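Local coordinates for protein transcriptional regulator, IclR family (Ruegeria sp. TM1040, PDB 3R4K) that probably regulates transcription as an IclR-family protein, binding DNA through a helix-turn-helix domain and sensing an unidentified ligand with its GAF-like C-terminal domain, at residues A194-H199 with A215-T220; L111-S116 with V123-A128; T94-H99 with S117-K122. All blocks are in the same frame, centred on the assembly; numbering follows the deposited sequence.

Overall arrangement
All three contacts lie in the C-terminal IclR domain, around one end of the strands of its antiparallel sheet. Interaction 1 is regular sheet pairing, strand 196-204 against strand 210-219, and is partly buried; its chemistry is almost entirely backbone hydrogen bonding. Interaction 2 is a surface contact in which side chains, an imidazole, a carboxylate and a phenol, fasten the loop 123-128 to the end of strand 107-114. Interaction 3, again partly buried, brings another part of that loop, 117-122, over the turn entering strand 97-104, and has the smallest interface. Strand 97-104 joins them: it pairs with 210-219 through Thr-97 and His-99, and Thr-97 OG1 binds Val-123 O of interaction 2.

Interaction 1 (A194-H199 with A215-T220); sequences AEVHSH and AVAAPT
His-197 and His-199 pair with Ala-218 and Val-216 in the beta hairpin made by strands 196-204 and 210-219 of the GAF-like C-terminal domain. The two strand segments run antiparallel, their axes 157° apart. Backbone hydrogen bonds do most of the work. His-197 N donates to Ala-218 O at 2.7 Å, nearly in line with the carbonyl bond, and His-197 O takes Ala-218 N at 2.9 Å. The next hydrogen-bonded pair repeats this: His-199 N reaches Val-216 O at 3.0 Å, and Val-216 N returns to His-199 O. Thr-220 N carries the pairing one residue past the strands by binding Glu-195 O, the donor 54° out of the carbonyl plane.

The non-hydrogen-bonded positions are filled by CA-H...O contacts, among them Ser-198 CA to Val-216 O at 3.2 Å and Val-196 CA to Ala-218 O at 3.4 Å.

Side chains meet little across the hairpin. Those of His-197, His-199, Val-216 and Ala-218 share one face, and there His-199 and Val-216 pack on helix 225-245. The ring of His-197, its CG anti to the backbone N (chi1 -171°), leads off to the adjoining strand 186-189, where NE2 bonds Gln-187 OE1. Ser-198 and Ala-217 share the opposite face, with Ser-198 against Ala-137. Apolar contact between the strands comes down to one methyl pair: Val-196 CG1, swung beside its own carbonyl carbon, stands 4.2 Å from Ala-217 CB.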
loop_
_atom_site.group_PDB
_atom_site.type_symbol
_atom_site.label_atom_id
_atom_site.label_comp_id
_atom_site.label_asym_id
_atom_site.label_seq_id
_atom_site.Cartn_x
_atom_site.Cartn_y
_atom_site.Cartn_z
ATOM N N ALA A 194 7.055 12.463 -34.482
ATOM C CA ALA A 194 8.147 12.363 -35.449
ATOM C C ALA A 194 9.417 13.070 -34.923
ATOM O O ALA A 194 9.324 14.129 -34.276
ATOM C CB ALA A 194 7.735 12.944 -36.791
ATOM N N GLU A 195 10.591 12.447 -35.174
ATOM C CA GLU A 195 11.942 12.917 -34.808
ATOM C C GLU A 195 12.179 12.926 -33.272
ATOM O O GLU A 195 13.023 13.681 -32.756
ATOM C CB GLU A 195 12.277 14.294 -35.439
ATOM C CG GLU A 195 12.053 14.410 -36.951
ATOM C CD GLU A 195 12.475 13.242 -37.831
ATOM O OE1 GLU A 195 13.698 13.051 -38.031
ATOM O OE2 GLU A 195 11.576 12.533 -38.339
ATOM N N VAL A 196 11.489 12.021 -32.558
ATOM C CA VAL A 196 11.699 11.838 -31.126
ATOM C C VAL A 196 12.158 10.402 -30.917
ATOM O O VAL A 196 11.474 9.472 -31.353
ATOM C CB VAL A 196 10.474 12.206 -30.251
ATOM C CG1 VAL A 196 10.758 11.937 -28.774
ATOM C CG2 VAL A 196 10.077 13.665 -30.457
ATOM N N HIS A 197 13.329 10.229 -30.293
ATOM C CA HIS A 197 13.904 8.924 -29.962
ATOM C C HIS A 197 13.765 8.718 -28.458
ATOM O O HIS A 197 14.389 9.446 -27.684
ATOM C CB HIS A 197 15.378 8.818 -30.407
ATOM C CG HIS A 197 15.956 7.444 -30.285
ATOM N ND1 HIS A 197 16.789 6.927 -31.264
ATOM C CD2 HIS A 197 15.798 6.516 -29.314
ATOM C CE1 HIS A 197 17.125 5.720 -30.848
ATOM N NE2 HIS A 197 16.543 5.427 -29.684
ATOM N N SER A 198 12.931 7.755 -28.047
ATOM C CA SER A 198 12.693 7.475 -26.642
ATOM C C SER A 198 13.229 6.104 -26.195
ATOM O O SER A 198 13.299 5.157 -26.981
ATOM C CB SER A 198 11.206 7.575 -26.304
ATOM O OG SER A 198 10.345 7.785 -27.415
ATOM N N HIS A 199 13.631 6.039 -24.916
ATOM C CA HIS A 199 14.104 4.875 -24.165
ATOM C C HIS A 199 13.220 4.739 -22.943
ATOM O O HIS A 199 12.959 5.754 -22.289
ATOM C CB HIS A 199 15.562 5.061 -23.718
ATOM C CG HIS A 199 16.584 4.967 -24.797
ATOM N ND1 HIS A 199 16.824 6.027 -25.655
ATOM C CD2 HIS A 199 17.469 3.979 -25.060
ATOM C CE1 HIS A 199 17.805 5.629 -26.443
ATOM N NE2 HIS A 199 18.223 4.401 -26.123
ATOM N N ALA A 215 10.806 7.036 -18.622
ATOM C CA ALA A 215 11.369 7.220 -19.956
ATOM C C ALA A 215 12.248 8.435 -20.106
ATOM O O ALA A 215 12.151 9.385 -19.326
ATOM C CB ALA A 215 10.247 7.296 -20.976
ATOM N N VAL A 216 13.091 8.399 -21.163
ATOM C CA VAL A 216 13.986 9.470 -21.618
ATOM C C VAL A 216 13.605 9.763 -23.070
ATOM O O VAL A 216 13.754 8.877 -23.909
ATOM C CB VAL A 216 15.496 9.087 -21.453
ATOM C CG1 VAL A 216 16.422 10.121 -22.104
ATOM C CG2 VAL A 216 15.846 8.901 -19.982
ATOM N N ALA A 217 13.062 10.962 -23.350
ATOM C CA ALA A 217 12.655 11.415 -24.694
ATOM C C ALA A 217 13.676 12.385 -25.217
ATOM O O ALA A 217 13.966 13.400 -24.579
ATOM C CB ALA A 217 11.282 12.062 -24.658
ATOM N N ALA A 218 14.247 12.073 -26.365
ATOM C CA ALA A 218 15.275 12.918 -26.949
ATOM C C ALA A 218 15.028 13.210 -28.422
ATOM O O ALA A 218 14.429 12.389 -29.114
ATOM C CB ALA A 218 16.615 12.231 -26.791
ATOM N N PRO A 219 15.533 14.336 -28.961
ATOM C CA PRO A 219 15.439 14.537 -30.412
ATOM C C PRO A 219 16.340 13.526 -31.118
ATOM O O PRO A 219 17.434 13.207 -30.633
ATOM C CB PRO A 219 15.960 15.966 -30.609
ATOM C CG PRO A 219 16.071 16.550 -29.251
ATOM C CD PRO A 219 16.300 15.425 -28.330
ATOM N N THR A 220 15.886 13.016 -32.256
ATOM C CA THR A 220 16.660 12.074 -33.056
ATOM C C THR A 220 18.042 12.680 -33.402
ATOM O O THR A 220 19.047 11.978 -33.296
ATOM C CB THR A 220 15.849 11.696 -34.286
ATOM O OG1 THR A 220 14.695 10.994 -33.832
ATOM C CG2 THR A 220 16.615 10.816 -35.243
#

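Interaction 2 (L111-S116 with V123-A128); sequences LSHAYS and VMMEDA
The imidazole of His-113 has CB of Met-125, a selenomethionine here, over one face, a CH-pi contact 4.2 Å from the ring centroid, and a water over the other, toward the rim. At its edge His-113 ND1 donates to Asp-127 OD1 at 2.9 Å; the oxygen lies close to the ring plane, yet the carboxylate is turned 55° from it and is met from above its own plane. That same water accepts from His-113 N and donates to Asp-127 OD2, so the carboxylate is tied to one residue by one oxygen directly and by the other through the water. The Tyr-115 ring carries His-113 CD2 on one face and has Val-123 O and Met-125 N at its edge. With CG beside the backbone N (chi1 -64°), Tyr-115 OH swings to the loop and accepts from Met-125 N at 2.8 Å, almost straight at 176°. A phenylalanine here would probably leave Met-125 N without its acceptor and this part of the loop freer to shift. Leu-111 and Ser-112 form a classic beta bulge opposite Leu-100 of strand 97-104. From strand 107-114, Ser-112 and Ala-114 pack on helix 79-94; in the loop, Met-125 lies on His-99 and Val-123 reaches strand 210-219.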
loop_
_atom_site.group_PDB
_atom_site.type_symbol
_atom_site.label_atom_id
_atom_site.label_comp_id
_atom_site.label_asym_id
_atom_site.label_seq_id
_atom_site.Cartn_x
_atom_site.Cartn_y
_atom_site.Cartn_z
ATOM N N LEU A 111 2.356 11.420 -16.204
ATOM C CA LEU A 111 1.864 12.213 -15.086
ATOM C C LEU A 111 2.906 13.110 -14.386
ATOM O O LEU A 111 2.514 14.012 -13.645
ATOM C CB LEU A 111 1.185 11.271 -14.091
ATOM C CG LEU A 111 -0.138 10.663 -14.656
ATOM C CD1 LEU A 111 -0.617 9.488 -13.824
ATOM C CD2 LEU A 111 -1.240 11.749 -14.883
ATOM N N SER A 112 4.196 12.918 -14.664
ATOM C CA SER A 112 5.265 13.760 -14.119
ATOM C C SER A 112 6.415 13.743 -15.099
ATOM O O SER A 112 6.642 12.723 -15.759
ATOM C CB SER A 112 5.701 13.340 -12.709
ATOM O OG SER A 112 6.344 12.086 -12.659
ATOM N N HIS A 113 7.079 14.897 -15.265
ATOM C CA HIS A 113 8.214 15.026 -16.168
ATOM C C HIS A 113 9.217 16.022 -15.624
ATOM O O HIS A 113 8.900 16.811 -14.734
ATOM C CB HIS A 113 7.762 15.439 -17.590
ATOM C CG HIS A 113 7.178 16.816 -17.669
ATOM N ND1 HIS A 113 5.810 17.028 -17.541
ATOM C CD2 HIS A 113 7.794 18.016 -17.840
ATOM C CE1 HIS A 113 5.637 18.341 -17.649
ATOM N NE2 HIS A 113 6.805 18.984 -17.813
ATOM N N ALA A 114 10.414 16.012 -16.191
ATOM C CA ALA A 114 11.476 16.962 -15.885
ATOM C C ALA A 114 12.218 17.334 -17.163
ATOM O O ALA A 114 12.334 16.509 -18.079
ATOM C CB ALA A 114 12.439 16.386 -14.862
ATOM N N TYR A 115 12.668 18.595 -17.237
ATOM C CA TYR A 115 13.469 19.123 -18.339
ATOM C C TYR A 115 14.908 19.281 -17.870
ATOM O O TYR A 115 15.151 19.590 -16.701
ATOM C CB TYR A 115 12.912 20.465 -18.857
ATOM C CG TYR A 115 11.525 20.360 -19.462
ATOM C CD1 TYR A 115 11.271 19.512 -20.540
ATOM C CD2 TYR A 115 10.473 21.122 -18.978
ATOM C CE1 TYR A 115 9.997 19.408 -21.095
ATOM C CE2 TYR A 115 9.196 21.032 -19.535
ATOM C CZ TYR A 115 8.966 20.179 -20.596
ATOM O OH TYR A 115 7.713 20.096 -21.147
ATOM N N SER A 116 15.863 19.055 -18.767
ATOM C CA SER A 116 17.268 19.221 -18.438
ATOM C C SER A 116 17.691 20.667 -18.563
ATOM O O SER A 116 17.139 21.396 -19.380
ATOM C CB SER A 116 18.129 18.375 -19.357
ATOM O OG SER A 116 19.499 18.532 -19.017
ATOM N N VAL A 123 12.489 17.990 -25.839
ATOM C CA VAL A 123 11.224 17.331 -26.129
ATOM C C VAL A 123 10.248 17.883 -25.077
ATOM O O VAL A 123 10.462 17.689 -23.874
ATOM C CB VAL A 123 11.305 15.786 -26.132
ATOM C CG1 VAL A 123 9.935 15.184 -26.426
ATOM C CG2 VAL A 123 12.336 15.286 -27.129
HETATM N N MSE A 124 9.242 18.644 -25.511
HETATM C CA MSE A 124 8.294 19.241 -24.583
HETATM C C MSE A 124 7.091 18.318 -24.327
HETATM O O MSE A 124 6.665 17.582 -25.211
HETATM C CB MSE A 124 7.844 20.606 -25.073
HETATM C CG MSE A 124 6.591 21.084 -24.366
HETATM SE SE MSE A 124 6.077 22.898 -24.703
HETATM C CE MSE A 124 4.148 22.563 -25.218
HETATM N N MSE A 125 6.579 18.352 -23.079
HETATM C CA MSE A 125 5.456 17.559 -22.599
HETATM C C MSE A 125 4.432 18.380 -21.852
HETATM O O MSE A 125 4.673 19.526 -21.445
HETATM C CB MSE A 125 5.944 16.485 -21.630
HETATM C CG MSE A 125 7.221 15.857 -22.037
HETATM SE SE MSE A 125 7.042 14.000 -21.996
HETATM C CE MSE A 125 5.619 13.657 -23.369
ATOM N N GLU A 126 3.300 17.725 -21.605
ATOM C CA GLU A 126 2.185 18.188 -20.799
ATOM C C GLU A 126 1.760 17.005 -19.964
ATOM O O GLU A 126 1.762 15.862 -20.462
ATOM C CB GLU A 126 1.043 18.718 -21.674
ATOM C CG GLU A 126 0.319 19.903 -21.065
ATOM C CD GLU A 126 -0.806 20.443 -21.923
ATOM O OE1 GLU A 126 -1.965 20.437 -21.449
ATOM O OE2 GLU A 126 -0.530 20.881 -23.064
ATOM N N ASP A 127 1.475 17.235 -18.676
ATOM C CA ASP A 127 1.052 16.115 -17.839
ATOM C C ASP A 127 -0.383 15.741 -18.200
ATOM O O ASP A 127 -1.129 16.581 -18.717
ATOM C CB ASP A 127 1.234 16.426 -16.347
ATOM C CG ASP A 127 2.694 16.445 -15.920
ATOM O OD1 ASP A 127 3.507 15.676 -16.516
ATOM O OD2 ASP A 127 3.029 17.215 -14.991
ATOM N N ALA A 128 -0.722 14.460 -18.004
ATOM C CA ALA A 128 -1.999 13.800 -18.313
ATOM C C ALA A 128 -2.113 13.485 -19.824
ATOM O O ALA A 128 -3.207 13.183 -20.314
ATOM C CB ALA A 128 -3.197 14.620 -17.829
HETATM O O HOH W 1 5.754 17.451 -13.845
#

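Interaction 3 (T94-H99 with S117-K122); sequences TGETTH and SRNATK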
loop_
_atom_site.group_PDB
_atom_site.type_symbol
_atom_site.label_atom_id
_atom_site.label_comp_id
_atom_site.label_asym_id
_atom_site.label_seq_id
_atom_site.Cartn_x
_atom_site.Cartn_y
_atom_site.Cartn_z
ATOM N N THR A 94 21.416 12.707 -18.535
ATOM C CA THR A 94 21.218 12.436 -19.967
ATOM C C THR A 94 21.162 13.707 -20.816
ATOM O O THR A 94 21.371 13.640 -22.036
ATOM C CB THR A 94 19.927 11.638 -20.175
ATOM O OG1 THR A 94 18.815 12.421 -19.722
ATOM C CG2 THR A 94 19.944 10.291 -19.458
ATOM N N GLY A 95 20.831 14.832 -20.189
ATOM C CA GLY A 95 20.680 16.099 -20.901
ATOM C C GLY A 95 19.387 16.177 -21.691
ATOM O O GLY A 95 19.179 17.103 -22.480
ATOM N N GLU A 96 18.481 15.218 -21.430
ATOM C CA GLU A 96 17.212 15.069 -22.131
ATOM C C GLU A 96 15.993 15.081 -21.197
ATOM O O GLU A 96 16.139 15.024 -19.985
ATOM C CB GLU A 96 17.238 13.772 -22.951
ATOM C CG GLU A 96 18.388 13.706 -23.945
ATOM C CD GLU A 96 18.413 14.730 -25.066
ATOM O OE1 GLU A 96 17.393 15.426 -25.273
ATOM O OE2 GLU A 96 19.441 14.797 -25.775
ATOM N N THR A 97 14.788 15.195 -21.784
ATOM C CA THR A 97 13.517 15.208 -21.066
ATOM C C THR A 97 13.219 13.816 -20.549
ATOM O O THR A 97 13.322 12.848 -21.300
ATOM C CB THR A 97 12.399 15.710 -22.002
ATOM O OG1 THR A 97 12.752 17.028 -22.436
ATOM C CG2 THR A 97 10.996 15.701 -21.335
ATOM N N THR A 98 12.838 13.723 -19.276
ATOM C CA THR A 98 12.476 12.453 -18.654
ATOM C C THR A 98 11.011 12.512 -18.225
ATOM O O THR A 98 10.516 13.590 -17.914
ATOM C CB THR A 98 13.420 12.130 -17.493
ATOM O OG1 THR A 98 13.359 13.197 -16.551
ATOM C CG2 THR A 98 14.862 11.933 -17.946
ATOM N N HIS A 99 10.312 11.377 -18.238
ATOM C CA HIS A 99 8.921 11.360 -17.807
ATOM C C HIS A 99 8.491 10.012 -17.250
ATOM O O HIS A 99 8.983 8.959 -17.664
ATOM C CB HIS A 99 7.944 11.827 -18.907
ATOM C CG HIS A 99 7.933 11.016 -20.157
ATOM N ND1 HIS A 99 6.876 10.163 -20.454
ATOM C CD2 HIS A 99 8.807 11.016 -21.193
ATOM C CE1 HIS A 99 7.166 9.635 -21.633
ATOM N NE2 HIS A 99 8.318 10.125 -22.121
ATOM N N SER A 117 18.707 21.072 -17.797
ATOM C CA SER A 117 19.238 22.434 -17.866
ATOM C C SER A 117 20.145 22.607 -19.080
ATOM O O SER A 117 20.292 23.726 -19.573
ATOM C CB SER A 117 20.013 22.774 -16.591
ATOM O OG SER A 117 21.180 21.979 -16.428
ATOM N N ARG A 118 20.753 21.499 -19.549
ATOM C CA ARG A 118 21.783 21.426 -20.591
ATOM C C ARG A 118 21.377 21.929 -21.990
ATOM O O ARG A 118 22.110 22.764 -22.544
ATOM C CB ARG A 118 22.336 19.999 -20.722
ATOM C CG ARG A 118 22.989 19.475 -19.446
ATOM C CD ARG A 118 24.146 18.551 -19.741
ATOM N NE ARG A 118 23.740 17.148 -19.764
ATOM C CZ ARG A 118 24.584 16.126 -19.870
ATOM N NH1 ARG A 118 25.891 16.341 -19.957
ATOM N NH2 ARG A 118 24.129 14.882 -19.879
ATOM N N ASN A 119 20.301 21.396 -22.610
ATOM C CA ASN A 119 20.015 21.834 -23.989
ATOM C C ASN A 119 18.820 22.754 -24.062
ATOM O O ASN A 119 17.842 22.508 -23.370
ATOM C CB ASN A 119 19.800 20.630 -24.899
ATOM C CG ASN A 119 20.915 19.621 -24.820
ATOM O OD1 ASN A 119 20.852 18.666 -24.044
ATOM N ND2 ASN A 119 21.994 19.847 -25.544
ATOM N N ALA A 120 18.881 23.791 -24.931
ATOM C CA ALA A 120 17.793 24.758 -25.131
ATOM C C ALA A 120 16.650 24.141 -25.932
ATOM O O ALA A 120 15.504 24.487 -25.697
ATOM C CB ALA A 120 18.310 25.996 -25.829
ATOM N N THR A 121 16.960 23.246 -26.882
ATOM C CA THR A 121 15.957 22.530 -27.688
ATOM C C THR A 121 15.672 21.212 -26.961
ATOM O O THR A 121 16.594 20.413 -26.733
ATOM C CB THR A 121 16.403 22.338 -29.147
ATOM O OG1 THR A 121 17.558 21.502 -29.158
ATOM C CG2 THR A 121 16.740 23.641 -29.831
ATOM N N LYS A 122 14.423 21.043 -26.507
ATOM C CA LYS A 122 13.996 19.899 -25.701
ATOM C C LYS A 122 12.757 19.242 -26.252
ATOM O O LYS A 122 12.007 19.887 -26.980
ATOM C CB LYS A 122 13.649 20.391 -24.277
ATOM C CG LYS A 122 14.783 21.048 -23.526
ATOM C CD LYS A 122 14.233 22.054 -22.600
ATOM C CE LYS A 122 15.079 22.321 -21.400
ATOM N NZ LYS A 122 16.116 23.339 -21.638
#
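Gly-95, the first residue beyond helix 79-94, turns the chain toward strand 97-104, and Arg-118 and Asn-119 of the loop after strand 107-114 lie over that turn. The guanidinium of Arg-118 comes edge-on, with Gly-95 N near its plane. Arg-118 NH2 stands 3.3 Å from Gly-95 N and an equal distance from Thr-94 C; as both nitrogens are donors, this is packing and no hydrogen bond. Further back along the side chain, Arg-118 NE is 3.4 Å from Gly-95 CA. The chain gets there by bending, chi2 at -147° and chi3 at -94°. Lying at the carboxyl end of the helix, the charge of Arg-118 would probably interact favourably with the helix dipole, although no clear hydrogen bond joins it to Thr-94 or Gly-95.

Gly-95 suits the site twice over. Its phi is positive, and any CB would point at the loop and run into Arg-118 NE. The side-chain amide of Asn-119 sits close to Gly-95 O, though which way round that amide lies is doubtful.

The turn itself is an ST turn: Thr-94 OG1, also hydrogen-bonded to Leu-90 O of the helix, accepts from Glu-96 N at 3.3 Å where the chain passes from helix to sheet. On the loop side, Lys-122 bends back at its last torsion so that Lys-122 NZ bonds Asn-119 O at 2.6 Å, closing the loop on itself. Arg-222 links the two sides, making a salt bridge with Glu-96 OE1 and a hydrogen bond to Thr-121 O.

At the start of the strand, the side chains of Thr-97 and Lys-122 cross at about a right angle. Thr-97 OG1, already hydrogen-bonded to Val-123 O, lies 3.9 Å from Lys-122 CB.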